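Local coordinates for protein cadherin-23 (Mus musculus, PDB 5VH2) that probably supports calcium-dependent cell adhesion and mechanotransduction in hearing through a row of extracellular cadherin repeats, at residues Pro6-Gln11 / Ile29-Thr34; Met81-Thr86 / Gly95-Tyr100; Gly129-Arg134 / Val170-Gly175. The protein carries 1 engineered substitution. All blocks are in the same frame, centred on the assembly; numbering follows the deposited sequence.

Three contacts follow one another along the chain in series, none enclosing or crossing another. In the first cadherin repeat of this fragment, contact 1 pairs strand 7-8 with the end of strand 27-34, closing a loop that contains strand 12-19. Contact 2 then closes the hairpin of strands 78-87 and 94-104 in the facing sheet of the same sandwich. These two touch, their centres about 8 Å apart: Q11 O probably accepts a hydrogen bond from S98 N. Contact 3 lies in the second repeat, its centre about 64 Å from that of contact 1, and joins strands 131-139 and 170-173 across a loop that includes strand 147-150 and helix 156-161.

Contact 1 of 3, residues Pro6-Gln11 / Ile29-Thr34; sequences PVFTQQ and IVVRAT
V7 and F8 pair antiparallel with T34 and A33 at the edge of a cadherin beta-sandwich, where the first strand is split: strand 7-8 joins strand 27-34, while strand 12-19 crosses to the other sheet. Backbone bonds set the register. V7 N donates to T34 O at 3.1 Å, and V7 O takes T34 N at 2.9 Å, this donor standing well above the carbonyl plane; T34 OG1 adds a weak third link by also donating to V7 O. Beyond the pair, T9 N meets R32 O at 2.8 Å, nearly head-on to the carbonyl. CA-H...O contacts lie between these bonds, among them F8 CA to R32 O.

Apolar packing falls on the face of F8 and A33. With CG anti to its own carbonyl carbon (chi1 -76°), the F8 ring turns one face to A33, whose CB sits 3.8 Å from the ring centroid and 10° off its normal, a CH-pi contact over the face. F8 CE1 reaches V31 CB at 3.9 Å, and V83, A85, C97 and Y13 pack against the ring from the sandwich interior. A serine in place of F8 would probably leave a gap against A33 CB and beside V31 in the core. P6, near the calcium ion bound by E4, D35, D37, G41 and D87, rests its CB 3.9 Å from A33 CB.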
loop_
_atom_site.group_PDB
_atom_site.type_symbol
_atom_site.label_atom_id
_atom_site.label_comp_id
_atom_site.label_asym_id
_atom_site.label_seq_id
_atom_site.Cartn_x
_atom_site.Cartn_y
_atom_site.Cartn_z
ATOM N N PRO A 6 1.949 -28.067 28.071
ATOM C CA PRO A 6 1.977 -28.086 26.608
ATOM C C PRO A 6 3.258 -27.500 26.051
ATOM O O PRO A 6 3.759 -26.498 26.560
ATOM C CB PRO A 6 0.778 -27.205 26.191
ATOM C CG PRO A 6 -0.057 -27.096 27.413
ATOM C CD PRO A 6 0.934 -27.116 28.560
ATOM N N VAL A 7 3.765 -28.138 25.010
ATOM C CA VAL A 7 4.915 -27.639 24.282
ATOM C C VAL A 7 4.473 -27.465 22.827
ATOM O O VAL A 7 3.981 -28.427 22.216
ATOM C CB VAL A 7 6.062 -28.651 24.338
ATOM C CG1 VAL A 7 7.274 -28.125 23.589
ATOM C CG2 VAL A 7 6.402 -28.963 25.787
ATOM N N PHE A 8 4.612 -26.240 22.295
ATOM C CA PHE A 8 4.383 -25.979 20.884
ATOM C C PHE A 8 5.411 -26.720 20.044
ATOM O O PHE A 8 6.488 -27.050 20.515
ATOM C CB PHE A 8 4.432 -24.471 20.579
ATOM C CG PHE A 8 3.192 -23.729 21.018
ATOM C CD1 PHE A 8 2.087 -23.626 20.186
ATOM C CD2 PHE A 8 3.131 -23.146 22.270
ATOM C CE1 PHE A 8 0.951 -22.933 20.595
ATOM C CE2 PHE A 8 2.004 -22.448 22.683
ATOM C CZ PHE A 8 0.905 -22.349 21.846
ATOM N N THR A 9 5.069 -27.010 18.787
ATOM C CA THR A 9 6.038 -27.653 17.874
ATOM C C THR A 9 7.133 -26.716 17.403
ATOM O O THR A 9 8.102 -27.175 16.833
ATOM C CB THR A 9 5.383 -28.247 16.636
ATOM O OG1 THR A 9 4.771 -27.199 15.883
ATOM C CG2 THR A 9 4.358 -29.263 17.029
ATOM N N GLN A 10 6.960 -25.410 17.579
ATOM C CA GLN A 10 8.032 -24.433 17.249
ATOM C C GLN A 10 8.075 -23.300 18.288
ATOM O O GLN A 10 7.014 -22.905 18.793
ATOM C CB GLN A 10 7.828 -23.841 15.847
ATOM C CG GLN A 10 8.091 -24.806 14.729
ATOM C CD GLN A 10 7.957 -24.171 13.369
ATOM O OE1 GLN A 10 6.942 -24.329 12.686
ATOM N NE2 GLN A 10 9.047 -23.540 12.914
ATOM N N GLN A 11 9.279 -22.795 18.599
ATOM C CA GLN A 11 9.462 -21.635 19.484
ATOM C C GLN A 11 8.952 -20.319 18.860
ATOM O O GLN A 11 8.250 -19.545 19.515
ATOM C CB GLN A 11 10.936 -21.481 19.879
ATOM C CG GLN A 11 11.318 -22.370 21.043
ATOM C CD GLN A 11 12.628 -21.970 21.700
ATOM O OE1 GLN A 11 13.663 -22.426 21.273
ATOM N NE2 GLN A 11 12.582 -21.187 22.781
ATOM N N ILE A 29 -1.408 -18.911 9.756
ATOM C CA ILE A 29 -0.554 -20.043 10.080
ATOM C C ILE A 29 -1.254 -20.891 11.138
ATOM O O ILE A 29 -2.084 -20.369 11.878
ATOM C CB ILE A 29 0.840 -19.584 10.613
ATOM C CG1 ILE A 29 1.755 -20.797 10.853
ATOM C CG2 ILE A 29 0.691 -18.768 11.894
ATOM C CD1 ILE A 29 3.209 -20.474 10.802
ATOM N N VAL A 30 -0.921 -22.180 11.210
ATOM C CA VAL A 30 -1.479 -23.052 12.251
ATOM C C VAL A 30 -0.452 -23.380 13.329
ATOM O O VAL A 30 0.652 -23.880 13.020
ATOM C CB VAL A 30 -2.068 -24.358 11.694
ATOM C CG1 VAL A 30 -1.020 -25.180 10.930
ATOM C CG2 VAL A 30 -2.736 -25.148 12.825
ATOM N N VAL A 31 -0.822 -23.093 14.582
ATOM C CA VAL A 31 0.044 -23.481 15.703
ATOM C C VAL A 31 -0.430 -24.812 16.283
ATOM O O VAL A 31 -1.568 -25.239 16.065
ATOM C CB VAL A 31 0.143 -22.397 16.823
ATOM C CG1 VAL A 31 0.760 -21.119 16.267
ATOM C CG2 VAL A 31 -1.213 -22.107 17.447
ATOM N N ARG A 32 0.459 -25.445 17.022
ATOM C CA ARG A 32 0.150 -26.731 17.618
ATOM C C ARG A 32 1.019 -26.982 18.853
ATOM O O ARG A 32 2.263 -26.930 18.773
ATOM C CB ARG A 32 0.318 -27.878 16.606
ATOM C CG ARG A 32 -0.536 -29.054 17.038
ATOM C CD ARG A 32 -0.253 -30.383 16.379
ATOM N NE ARG A 32 -0.716 -31.418 17.299
ATOM C CZ ARG A 32 -0.511 -32.726 17.133
ATOM N NH1 ARG A 32 0.199 -33.193 16.091
ATOM N NH2 ARG A 32 -0.953 -33.571 18.066
ATOM N N ALA A 33 0.344 -27.213 19.983
ATOM C CA ALA A 33 1.015 -27.589 21.208
ATOM C C ALA A 33 0.496 -28.932 21.637
ATOM O O ALA A 33 -0.701 -29.143 21.706
ATOM C CB ALA A 33 0.802 -26.564 22.308
ATOM N N THR A 34 1.413 -29.838 21.926
ATOM C CA THR A 34 1.087 -31.182 22.320
ATOM C C THR A 34 1.229 -31.274 23.840
ATOM O O THR A 34 2.123 -30.650 24.437
ATOM C CB THR A 34 2.005 -32.167 21.606
ATOM O OG1 THR A 34 3.339 -31.652 21.650
ATOM C CG2 THR A 34 1.605 -32.265 20.178
#

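Contact 2 of 3, residues Met81-Thr86 / Gly95-Tyr100; sequences MNVSAT and GFCSVY
V99 N donates to M81 O at 2.8 Å, in the carbonyl plane, and M81 N returns a bond to V99 O. The same two-way pairing recurs at V83 with C97 and at A85 with G95, giving six backbone hydrogen bonds along this antiparallel hairpin of strands 78-87 and 94-104, in the sheet of the cadherin sandwich that faces strand 7-8. The bond from V83 N to C97 O is almost straight, 176° at the hydrogen.

Side chains divide by face. On the face of M81, V83, C97 and V99 the contacts are apolar. C97 SG, set between its own backbone N and carbonyl carbon (chi1 65°), comes to 3.7 Å from V83 CB. The V83 and V99 side chains meet through their CG2 methyls at 4.0 Å, and the bent end of M81 brings CE to 4.1 Å from V99 CG1. Y13 of strand 12-19 lies against C97, and Y46 of strand 44-50 against A85. On the reverse face, N82 OD1 and S98 OG stand 3.7 Å apart, while the F96 ring approaches S84 CB obliquely. The chemistry is therefore two-sided: the inner face builds the hydrophobic core, the outer carries polar groups and the exposed F96, and backbone bonding holds both in register.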
loop_
_atom_site.group_PDB
_atom_site.type_symbol
_atom_site.label_atom_id
_atom_site.label_comp_id
_atom_site.label_asym_id
_atom_site.label_seq_id
_atom_site.Cartn_x
_atom_site.Cartn_y
_atom_site.Cartn_z
ATOM N N MET A 81 3.357 -11.885 17.507
ATOM C CA MET A 81 2.277 -12.199 18.444
ATOM C C MET A 81 2.750 -13.206 19.458
ATOM O O MET A 81 3.458 -14.142 19.107
ATOM C CB MET A 81 1.093 -12.817 17.706
ATOM C CG MET A 81 0.192 -11.821 17.044
ATOM S SD MET A 81 -0.933 -12.558 15.895
ATOM C CE MET A 81 0.169 -12.937 14.532
ATOM N N ASN A 82 2.302 -13.051 20.701
ATOM C CA ASN A 82 2.638 -14.003 21.763
ATOM C C ASN A 82 1.461 -14.901 21.955
ATOM O O ASN A 82 0.340 -14.400 22.204
ATOM C CB ASN A 82 2.873 -13.289 23.084
ATOM C CG ASN A 82 4.280 -12.767 23.220
ATOM O OD1 ASN A 82 4.734 -11.988 22.415
ATOM N ND2 ASN A 82 4.971 -13.180 24.263
ATOM N N VAL A 83 1.704 -16.220 21.898
ATOM C CA VAL A 83 0.606 -17.190 22.021
ATOM C C VAL A 83 0.819 -18.082 23.241
ATOM O O VAL A 83 1.958 -18.483 23.529
ATOM C CB VAL A 83 0.503 -18.041 20.748
ATOM C CG1 VAL A 83 -0.602 -19.073 20.859
ATOM C CG2 VAL A 83 0.214 -17.162 19.548
ATOM N N SER A 84 -0.267 -18.405 23.941
ATOM C CA SER A 84 -0.218 -19.376 25.036
ATOM C C SER A 84 -1.081 -20.614 24.708
ATOM O O SER A 84 -2.100 -20.529 23.971
ATOM C CB SER A 84 -0.677 -18.736 26.340
ATOM O OG SER A 84 -2.090 -18.551 26.355
ATOM N N ALA A 85 -0.667 -21.764 25.247
ATOM C CA ALA A 85 -1.496 -22.948 25.246
ATOM C C ALA A 85 -1.630 -23.375 26.681
ATOM O O ALA A 85 -0.652 -23.645 27.357
ATOM C CB ALA A 85 -0.853 -24.040 24.428
ATOM N N THR A 86 -2.858 -23.463 27.140
ATOM C CA THR A 86 -3.161 -23.786 28.517
ATOM C C THR A 86 -3.833 -25.154 28.531
ATOM O O THR A 86 -4.803 -25.350 27.808
ATOM C CB THR A 86 -4.122 -22.725 29.039
ATOM O OG1 THR A 86 -3.525 -21.443 28.877
ATOM C CG2 THR A 86 -4.419 -22.921 30.460
ATOM N N GLY A 95 2.030 -23.264 28.070
ATOM C CA GLY A 95 3.185 -23.310 27.163
ATOM C C GLY A 95 3.175 -22.079 26.269
ATOM O O GLY A 95 2.168 -21.380 26.193
ATOM N N PHE A 96 4.302 -21.770 25.628
ATOM C CA PHE A 96 4.450 -20.455 24.979
ATOM C C PHE A 96 5.215 -20.535 23.682
ATOM O O PHE A 96 6.124 -21.350 23.545
ATOM C CB PHE A 96 5.168 -19.471 25.910
ATOM C CG PHE A 96 4.483 -19.256 27.239
ATOM C CD1 PHE A 96 3.478 -18.287 27.386
ATOM C CD2 PHE A 96 4.852 -19.996 28.339
ATOM C CE1 PHE A 96 2.865 -18.090 28.603
ATOM C CE2 PHE A 96 4.268 -19.786 29.568
ATOM C CZ PHE A 96 3.279 -18.830 29.704
ATOM N N CYS A 97 4.824 -19.690 22.737
ATOM C CA CYS A 97 5.581 -19.448 21.495
ATOM C C CYS A 97 5.325 -18.004 21.047
ATOM O O CYS A 97 4.499 -17.282 21.646
ATOM C CB CYS A 97 5.133 -20.411 20.390
ATOM S SG CYS A 97 3.429 -20.193 19.834
ATOM N N SER A 98 5.969 -17.588 19.964
ATOM C CA SER A 98 5.525 -16.383 19.274
ATOM C C SER A 98 5.304 -16.644 17.791
ATOM O O SER A 98 5.690 -17.689 17.271
ATOM C CB SER A 98 6.505 -15.234 19.517
ATOM O OG SER A 98 6.545 -14.889 20.899
ATOM N N VAL A 99 4.641 -15.718 17.115
ATOM C CA VAL A 99 4.308 -15.877 15.713
ATOM C C VAL A 99 4.702 -14.610 14.962
ATOM O O VAL A 99 4.243 -13.507 15.301
ATOM C CB VAL A 99 2.807 -16.166 15.529
ATOM C CG1 VAL A 99 2.454 -16.328 14.046
ATOM C CG2 VAL A 99 2.427 -17.435 16.276
ATOM N N TYR A 100 5.599 -14.762 13.986
ATOM C CA TYR A 100 6.157 -13.622 13.256
ATOM C C TYR A 100 5.459 -13.601 11.914
ATOM O O TYR A 100 5.545 -14.581 11.140
ATOM C CB TYR A 100 7.679 -13.798 13.110
ATOM C CG TYR A 100 8.464 -12.722 12.350
ATOM C CD1 TYR A 100 8.453 -11.380 12.766
ATOM C CD2 TYR A 100 9.332 -13.076 11.312
ATOM C CE1 TYR A 100 9.196 -10.410 12.093
ATOM C CE2 TYR A 100 10.083 -12.127 10.635
ATOM C CZ TYR A 100 10.003 -10.777 11.020
ATOM O OH TYR A 100 10.732 -9.788 10.349
#

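Contact 3 of 3, residues Gly129-Arg134 / Val170-Gly175; sequences GTEIVR and VITVKG
I132 turns CG1 anti to its carbonyl carbon (chi1 -58°) and bends again at chi2 (-51°), which carries CD1 to 3.5 Å from V173 CG2; the V173 branch that meets it is the one beside its own backbone N. The strands, 131-139 and 170-173, run antiparallel in one sheet of the second cadherin beta-sandwich, and a classic beta bulge at I132 and V133 interrupts strand 131-139. I132 and V133 stand together opposite I171: I132 N donates to I171 O at 2.9 Å, and I171 N to V133 O at 3.0 Å, the latter nearly in line with the carbonyl. At the other end, G129 N bonds to V173 O at 2.7 Å on a lone pair, while V173 N returns to T130 O; with the positive phi of G129 this matches a G1 bulge.

The extra residue alters the alternation of side chains, so that E131 and R134, three positions apart, lie on the same face and flank V170. E131 CG approaches V170 CG1 at 3.7 Å. On the inner face V133 and I171 lie side by side, pointing the same way, with V204 against both; A120, I122 and L126 pack on I132. R134, whose NE is hydrogen-bonded to T168 O, runs its extended chain past V170, and its CG comes to 3.6 Å from V170 CG2.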
loop_
_atom_site.group_PDB
_atom_site.type_symbol
_atom_site.label_atom_id
_atom_site.label_comp_id
_atom_site.label_asym_id
_atom_site.label_seq_id
_atom_site.Cartn_x
_atom_site.Cartn_y
_atom_site.Cartn_z
ATOM N N GLY A 129 8.816 22.048 -29.332
ATOM C CA GLY A 129 9.637 21.174 -28.531
ATOM C C GLY A 129 10.487 21.856 -27.458
ATOM O O GLY A 129 11.384 21.227 -26.884
ATOM N N THR A 130 10.194 23.119 -27.156
ATOM C CA THR A 130 10.775 23.791 -25.990
ATOM C C THR A 130 10.188 23.204 -24.694
ATOM O O THR A 130 8.946 23.016 -24.579
ATOM C CB THR A 130 10.457 25.293 -26.030
ATOM O OG1 THR A 130 10.830 25.827 -27.302
ATOM C CG2 THR A 130 11.187 26.048 -24.913
ATOM N N GLU A 131 11.063 22.903 -23.734
ATOM C CA GLU A 131 10.605 22.388 -22.451
ATOM C C GLU A 131 10.071 23.535 -21.587
ATOM O O GLU A 131 10.743 24.543 -21.398
ATOM C CB GLU A 131 11.720 21.627 -21.722
ATOM C CG GLU A 131 12.150 20.333 -22.409
ATOM C CD GLU A 131 13.570 19.879 -21.999
ATOM O OE1 GLU A 131 13.832 18.652 -21.780
ATOM O OE2 GLU A 131 14.445 20.781 -21.910
ATOM N N ILE A 132 8.865 23.342 -21.053
ATOM C CA ILE A 132 8.118 24.382 -20.334
ATOM C C ILE A 132 8.232 24.232 -18.818
ATOM O O ILE A 132 8.431 25.202 -18.094
ATOM C CB ILE A 132 6.612 24.308 -20.710
ATOM C CG1 ILE A 132 6.417 24.478 -22.206
ATOM C CG2 ILE A 132 5.804 25.378 -19.981
ATOM C CD1 ILE A 132 7.118 25.700 -22.746
ATOM N N VAL A 133 8.017 23.007 -18.362
ATOM C CA VAL A 133 8.049 22.653 -16.940
ATOM C C VAL A 133 7.992 21.122 -16.884
ATOM O O VAL A 133 7.694 20.465 -17.900
ATOM C CB VAL A 133 6.862 23.285 -16.154
ATOM C CG1 VAL A 133 5.562 22.550 -16.450
ATOM C CG2 VAL A 133 7.142 23.343 -14.648
ATOM N N ARG A 134 8.290 20.548 -15.723
ATOM C CA ARG A 134 8.246 19.098 -15.590
ATOM C C ARG A 134 7.438 18.622 -14.398
ATOM O O ARG A 134 7.714 18.999 -13.258
ATOM C CB ARG A 134 9.644 18.550 -15.499
ATOM C CG ARG A 134 9.662 17.048 -15.578
ATOM C CD ARG A 134 11.029 16.494 -15.260
ATOM N NE ARG A 134 10.950 15.051 -15.144
ATOM C CZ ARG A 134 11.992 14.257 -14.963
ATOM N NH1 ARG A 134 11.797 12.946 -14.906
ATOM N NH2 ARG A 134 13.227 14.757 -14.865
ATOM N N VAL A 170 7.646 15.616 -18.749
ATOM C CA VAL A 170 8.072 16.917 -19.249
ATOM C C VAL A 170 7.003 17.421 -20.208
ATOM O O VAL A 170 6.586 16.696 -21.131
ATOM C CB VAL A 170 9.444 16.859 -19.981
ATOM C CG1 VAL A 170 9.744 18.160 -20.701
ATOM C CG2 VAL A 170 10.577 16.569 -18.999
ATOM N N ILE A 171 6.543 18.653 -19.983
ATOM C CA ILE A 171 5.584 19.282 -20.869
ATOM C C ILE A 171 6.381 20.122 -21.855
ATOM O O ILE A 171 7.284 20.884 -21.447
ATOM C CB ILE A 171 4.598 20.158 -20.090
ATOM C CG1 ILE A 171 3.647 19.259 -19.286
ATOM C CG2 ILE A 171 3.807 21.052 -21.027
ATOM C CD1 ILE A 171 2.843 19.998 -18.229
ATOM N N THR A 172 6.053 19.987 -23.149
ATOM C CA THR A 172 6.750 20.717 -24.225
ATOM C C THR A 172 5.764 21.503 -25.076
ATOM O O THR A 172 4.545 21.316 -24.987
ATOM C CB THR A 172 7.509 19.771 -25.148
ATOM O OG1 THR A 172 6.652 18.678 -25.518
ATOM C CG2 THR A 172 8.792 19.267 -24.452
ATOM N N VAL A 173 6.289 22.391 -25.910
ATOM C CA VAL A 173 5.445 23.091 -26.876
ATOM C C VAL A 173 5.236 22.221 -28.129
ATOM O O VAL A 173 6.177 21.755 -28.774
ATOM C CB VAL A 173 6.025 24.477 -27.199
ATOM C CG1 VAL A 173 5.293 25.134 -28.335
ATOM C CG2 VAL A 173 5.913 25.353 -25.964
ATOM N N LYS A 174 3.972 21.991 -28.426
ATOM C CA LYS A 174 3.515 21.102 -29.477
ATOM C C LYS A 174 3.130 21.915 -30.691
ATOM O O LYS A 174 3.536 21.578 -31.781
ATOM C CB LYS A 174 2.288 20.343 -28.978
ATOM C CG LYS A 174 1.726 19.281 -29.924
ATOM C CD LYS A 174 0.562 18.574 -29.222
ATOM C CE LYS A 174 -0.434 18.037 -30.220
ATOM N NZ LYS A 174 -1.223 16.931 -29.622
ATOM N N GLY A 175 2.343 22.969 -30.476
ATOM C CA GLY A 175 1.917 23.885 -31.533
ATOM C C GLY A 175 2.284 25.330 -31.222
ATOM O O GLY A 175 3.117 25.600 -30.355
#